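Local coordinates for protein carbohydrate deacetylase Agd3 (Neosartorya fumigata, PDB 6NWZ) that deacetylates the exopolysaccharide galactosaminogalactan, probably by zinc-dependent hydrolysis of its N-acetyl groups, and is required for biofilm formation, at residues A[507-510]-A[511-515]; A[525-528]-A[529-533]. All coordinates share one frame; numbering follows the deposited sequence.

Interaction 1 of 2, residues A[507-510]-A[511-515]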
loop_
_atom_site.group_PDB
_atom_site.type_symbol
_atom_site.label_atom_id
_atom_site.label_comp_id
_atom_site.label_asym_id
_atom_site.label_seq_id
_atom_site.Cartn_x
_atom_site.Cartn_y
_atom_site.Cartn_z
ATOM N N VAL A 507 -16.196 -16.374 8.887
ATOM C CA VAL A 507 -17.237 -16.474 7.871
ATOM C C VAL A 507 -18.588 -16.092 8.458
ATOM O O VAL A 507 -19.378 -15.380 7.826
ATOM C CB VAL A 507 -17.253 -17.888 7.259
ATOM C CG1 VAL A 507 -18.434 -18.053 6.323
ATOM C CG2 VAL A 507 -15.956 -18.146 6.512
ATOM N N GLN A 508 -18.862 -16.530 9.688
ATOM C CA GLN A 508 -20.138 -16.213 10.321
ATOM C C GLN A 508 -20.285 -14.713 10.556
ATOM O O GLN A 508 -21.305 -14.114 10.198
ATOM C CB GLN A 508 -20.271 -16.977 11.636
ATOM C CG GLN A 508 -21.677 -16.984 12.167
ATOM C CD GLN A 508 -22.645 -17.567 11.166
ATOM O OE1 GLN A 508 -22.369 -18.597 10.547
ATOM N NE2 GLN A 508 -23.780 -16.906 10.984
ATOM N N GLU A 509 -19.272 -14.088 11.162
ATOM C CA GLU A 509 -19.332 -12.650 11.402
ATOM C C GLU A 509 -19.368 -11.866 10.096
ATOM O O GLU A 509 -20.029 -10.824 10.016
ATOM C CB GLU A 509 -18.140 -12.219 12.255
ATOM C CG GLU A 509 -18.327 -10.895 12.964
ATOM C CD GLU A 509 -17.253 -10.644 13.996
ATOM O OE1 GLU A 509 -16.285 -11.429 14.041
ATOM O OE2 GLU A 509 -17.378 -9.672 14.768
ATOM N N TRP A 510 -18.666 -12.349 9.070
ATOM C CA TRP A 510 -18.736 -11.723 7.754
ATOM C C TRP A 510 -20.143 -11.820 7.180
ATOM O O TRP A 510 -20.641 -10.866 6.571
ATOM C CB TRP A 510 -17.715 -12.383 6.828
ATOM C CG TRP A 510 -17.725 -11.929 5.401
ATOM C CD1 TRP A 510 -17.685 -10.644 4.939
ATOM C CD2 TRP A 510 -17.721 -12.772 4.246
ATOM N NE1 TRP A 510 -17.681 -10.637 3.560
ATOM C CE2 TRP A 510 -17.697 -11.932 3.113
ATOM C CE3 TRP A 510 -17.745 -14.158 4.059
ATOM C CZ2 TRP A 510 -17.704 -12.433 1.816
ATOM C CZ3 TRP A 510 -17.747 -14.652 2.772
ATOM C CH2 TRP A 510 -17.727 -13.793 1.667
ATOM N N ILE A 511 -20.799 -12.965 7.366
ATOM C CA ILE A 511 -22.165 -13.129 6.882
ATOM C C ILE A 511 -23.121 -12.238 7.663
ATOM O O ILE A 511 -23.999 -11.588 7.083
ATOM C CB ILE A 511 -22.580 -14.610 6.969
ATOM C CG1 ILE A 511 -21.854 -15.437 5.907
ATOM C CG2 ILE A 511 -24.085 -14.751 6.833
ATOM C CD1 ILE A 511 -22.047 -16.930 6.073
ATOM N N ASP A 512 -22.959 -12.182 8.987
ATOM C CA ASP A 512 -23.927 -11.495 9.837
ATOM C C ASP A 512 -23.831 -9.978 9.716
ATOM O O ASP A 512 -24.854 -9.288 9.796
ATOM C CB ASP A 512 -23.733 -11.911 11.297
ATOM C CG ASP A 512 -23.910 -13.406 11.515
ATOM O OD1 ASP A 512 -24.253 -14.117 10.546
ATOM O OD2 ASP A 512 -23.702 -13.871 12.657
ATOM N N THR A 513 -22.628 -9.439 9.526
ATOM C CA THR A 513 -22.412 -8.000 9.602
ATOM C C THR A 513 -22.021 -7.383 8.262
ATOM O O THR A 513 -21.537 -6.247 8.229
ATOM C CB THR A 513 -21.349 -7.687 10.656
ATOM O OG1 THR A 513 -20.053 -8.020 10.143
ATOM C CG2 THR A 513 -21.605 -8.496 11.916
ATOM N N SER A 514 -22.221 -8.096 7.158
ATOM C CA SER A 514 -21.840 -7.587 5.842
ATOM C C SER A 514 -22.693 -8.280 4.785
ATOM O O SER A 514 -23.636 -9.013 5.099
ATOM C CB SER A 514 -20.345 -7.803 5.578
ATOM O OG SER A 514 -19.554 -7.326 6.653
ATOM N N ALA A 515 -22.349 -8.055 3.518
ATOM C CA ALA A 515 -22.981 -8.778 2.424
ATOM C C ALA A 515 -22.295 -10.125 2.251
ATOM O O ALA A 515 -22.258 -10.678 1.147
ATOM C CB ALA A 515 -22.920 -7.971 1.126
#
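Gln508 and Asp512, one helical turn apart, meet through their polar ends on the side of the helix that meets Tyr264 and Tyr265. The Gln508 chain runs out with CG anti to the backbone N and then bends at its second torsion, which brings the amide over the next turn, where NE2 lies 2.9 Å from Asp512 OD1 and 3.5 Å from OD2. Both bonds are weak, and the amide and carboxylate planes stand 60° apart, so the amide meets the two oxygens askew rather than in a flat pairing. The stronger partner of the carboxylate is Tyr264, whose hydroxyl is hydrogen-bonded to OD2.

Thr513 turns its hydroxyl back onto the preceding turn. With OG1 between its own N and carbonyl carbon (chi1 75°), the hydroxyl donates to Glu509 O at 2.8 Å, while Thr513 N reaches the same oxygen at 3.0 Å from the opposite face of the carbonyl plane. A threonine suits this place because its hydroxyl can add a second bond to a carbonyl near the helix end, and its methyl CG2 lies 4.2 Å from Glu509 CG.

A single apolar pair adds to these: Val507 CG1 comes obliquely against Ile511 CD1, 3.8 Å away, two branched side chains joining consecutive turns. Separately, the indole of Trp510 has CD1 3.9 Å from Ser514 CB, approached obliquely; beyond the helix it packs on Arg495 and on Leu523 of helix 520-536. Ser514 has left the helical backbone, and its OG donates to Thr513 O from above the carbonyl plane.

Trp510 and Glu509 are buried, the latter against Tyr497 and Cys500, whereas Asp512 and Thr513 are exposed. The arrangement is that of a C-terminal helical turn, here of helix 503-513 in the deacetylase domain, with a threonine hydroxyl doubling an i to i-4 backbone bond.

Interaction 2 of 2, residues A[525-528]-A[529-533]. With ZN (zinc ion), chain I.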
loop_
_atom_site.group_PDB
_atom_site.type_symbol
_atom_site.label_atom_id
_atom_site.label_comp_id
_atom_site.label_asym_id
_atom_site.label_seq_id
_atom_site.Cartn_x
_atom_site.Cartn_y
_atom_site.Cartn_z
ATOM N N ALA A 525 -11.110 -15.017 -1.256
ATOM C CA ALA A 525 -11.093 -14.543 -2.637
ATOM C C ALA A 525 -11.311 -13.036 -2.703
ATOM O O ALA A 525 -10.600 -12.329 -3.428
ATOM C CB ALA A 525 -12.146 -15.278 -3.464
ATOM N N VAL A 526 -12.291 -12.520 -1.952
ATOM C CA VAL A 526 -12.521 -11.077 -1.968
ATOM C C VAL A 526 -11.385 -10.351 -1.257
ATOM O O VAL A 526 -11.032 -9.225 -1.628
ATOM C CB VAL A 526 -13.902 -10.724 -1.369
ATOM C CG1 VAL A 526 -14.911 -11.815 -1.667
ATOM C CG2 VAL A 526 -13.820 -10.471 0.121
ATOM N N GLU A 527 -10.775 -10.980 -0.248
ATOM C CA GLU A 527 -9.604 -10.379 0.379
ATOM C C GLU A 527 -8.425 -10.334 -0.581
ATOM O O GLU A 527 -7.629 -9.389 -0.542
ATOM C CB GLU A 527 -9.225 -11.146 1.644
ATOM C CG GLU A 527 -10.139 -10.873 2.818
ATOM C CD GLU A 527 -10.013 -9.452 3.331
ATOM O OE1 GLU A 527 -8.896 -8.890 3.274
ATOM O OE2 GLU A 527 -11.033 -8.899 3.793
ATOM N N LYS A 528 -8.304 -11.343 -1.446
ATOM C CA LYS A 528 -7.234 -11.364 -2.437
ATOM C C LYS A 528 -7.353 -10.186 -3.396
ATOM O O LYS A 528 -6.368 -9.493 -3.676
ATOM C CB LYS A 528 -7.267 -12.694 -3.194
ATOM C CG LYS A 528 -6.181 -12.854 -4.243
ATOM C CD LYS A 528 -6.093 -14.294 -4.740
ATOM C CE LYS A 528 -7.384 -14.752 -5.393
ATOM N NZ LYS A 528 -7.257 -16.143 -5.909
ATOM N N ALA A 529 -8.560 -9.939 -3.908
ATOM C CA ALA A 529 -8.744 -8.847 -4.857
ATOM C C ALA A 529 -8.506 -7.500 -4.194
ATOM O O ALA A 529 -7.825 -6.631 -4.753
ATOM C CB ALA A 529 -10.147 -8.906 -5.455
ATOM N N ASP A 530 -9.049 -7.316 -2.993
ATOM C CA ASP A 530 -8.958 -6.022 -2.334
ATOM C C ASP A 530 -7.524 -5.705 -1.922
ATOM O O ASP A 530 -7.080 -4.555 -2.035
ATOM C CB ASP A 530 -9.894 -5.998 -1.132
ATOM C CG ASP A 530 -9.926 -4.660 -0.463
ATOM O OD1 ASP A 530 -10.388 -3.693 -1.104
ATOM O OD2 ASP A 530 -9.476 -4.574 0.695
ATOM N N THR A 531 -6.778 -6.708 -1.454
ATOM C CA THR A 531 -5.407 -6.457 -1.026
ATOM C C THR A 531 -4.470 -6.248 -2.210
ATOM O O THR A 531 -3.509 -5.478 -2.107
ATOM C CB THR A 531 -4.911 -7.608 -0.153
ATOM O OG1 THR A 531 -5.876 -7.874 0.871
ATOM C CG2 THR A 531 -3.578 -7.247 0.494
ATOM N N MET A 532 -4.720 -6.923 -3.336
ATOM C CA MET A 532 -3.938 -6.645 -4.536
ATOM C C MET A 532 -4.144 -5.209 -5.004
ATOM O O MET A 532 -3.204 -4.561 -5.477
ATOM C CB MET A 532 -4.305 -7.625 -5.649
ATOM C CG MET A 532 -3.863 -9.061 -5.400
ATOM S SD MET A 532 -2.101 -9.240 -5.080
ATOM C CE MET A 532 -2.080 -9.449 -3.298
ATOM N N ARG A 533 -5.369 -4.694 -4.877
ATOM C CA ARG A 533 -5.623 -3.303 -5.234
ATOM C C ARG A 533 -4.786 -2.355 -4.385
ATOM O O ARG A 533 -4.283 -1.342 -4.884
ATOM C CB ARG A 533 -7.111 -2.996 -5.084
ATOM C CG ARG A 533 -7.480 -1.564 -5.389
ATOM C CD ARG A 533 -8.985 -1.360 -5.341
ATOM N NE ARG A 533 -9.553 -1.481 -3.999
ATOM C CZ ARG A 533 -9.667 -0.465 -3.145
ATOM N NH1 ARG A 533 -9.235 0.744 -3.486
ATOM N NH2 ARG A 533 -10.207 -0.656 -1.947
HETATM ZN ZN ZN I . -8.915 -3.339 2.095
HETATM O O HOH W 1 -7.271 -6.331 3.086
#
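Thr531 grips the carbonyl of Glu527 with two donors: OG1 at 2.7 Å and the backbone N at 3.0 Å from Glu527 O, reaching it from opposite faces of the carbonyl plane. OG1 lies anti to Thr531's own carbonyl carbon (chi1 -50°), which points the hydroxyl back along the helix. Threonine fits because it can close this extra bond and still turn its methyl to neighbouring apolar groups. A water extends the link, donating at 3.0 Å to both Glu527 OE1 and Thr531 OG1.

One residue earlier, Asp530 holds its carboxylate clear of the backbone. Its OD2 binds the zinc ion at 1.9 Å, with His534, one turn further along the same helix, as the other protein ligand. OD1 is taken by Arg533 NH2 at 3.2 Å, a salt bridge met on the syn side; the arginine thereby orients the carboxylate and would temper its charge.

The buried Glu527 has its own outer shell. OE2 forms a salt bridge with Arg495 and OE1 accepts from Trp573 NE1, which would fix the rotation of the carboxylate and favour its charged form.

Helix 520-536 lies against helix 569-584, where Thr531 touches Trp573 and Ile577, Met532 touches Glu580 and Lys528 touches Thr576, while Arg533 reaches across to helix 224-237.

In the fold
Helices 503-513 and 520-536 follow each other in the chain, and interactions 1 and 2 lie in series on them, their centres about 17 Å apart and their nearest atoms about 5 Å apart without touching. Arg495 bridges the two: Trp510 of 507-515 packs on it, and it pairs with Glu527 of 525-533. The zinc bound through Asp530 is about 11 Å from the Trp510 side chain, too far for contact; Trp510 is joined to the zinc-bearing helix through Leu523. The separate zinc held by Asp256, His388 and His392 has the Asp-His-His ligand set of related polysaccharide deacetylases and probably marks the catalytic centre.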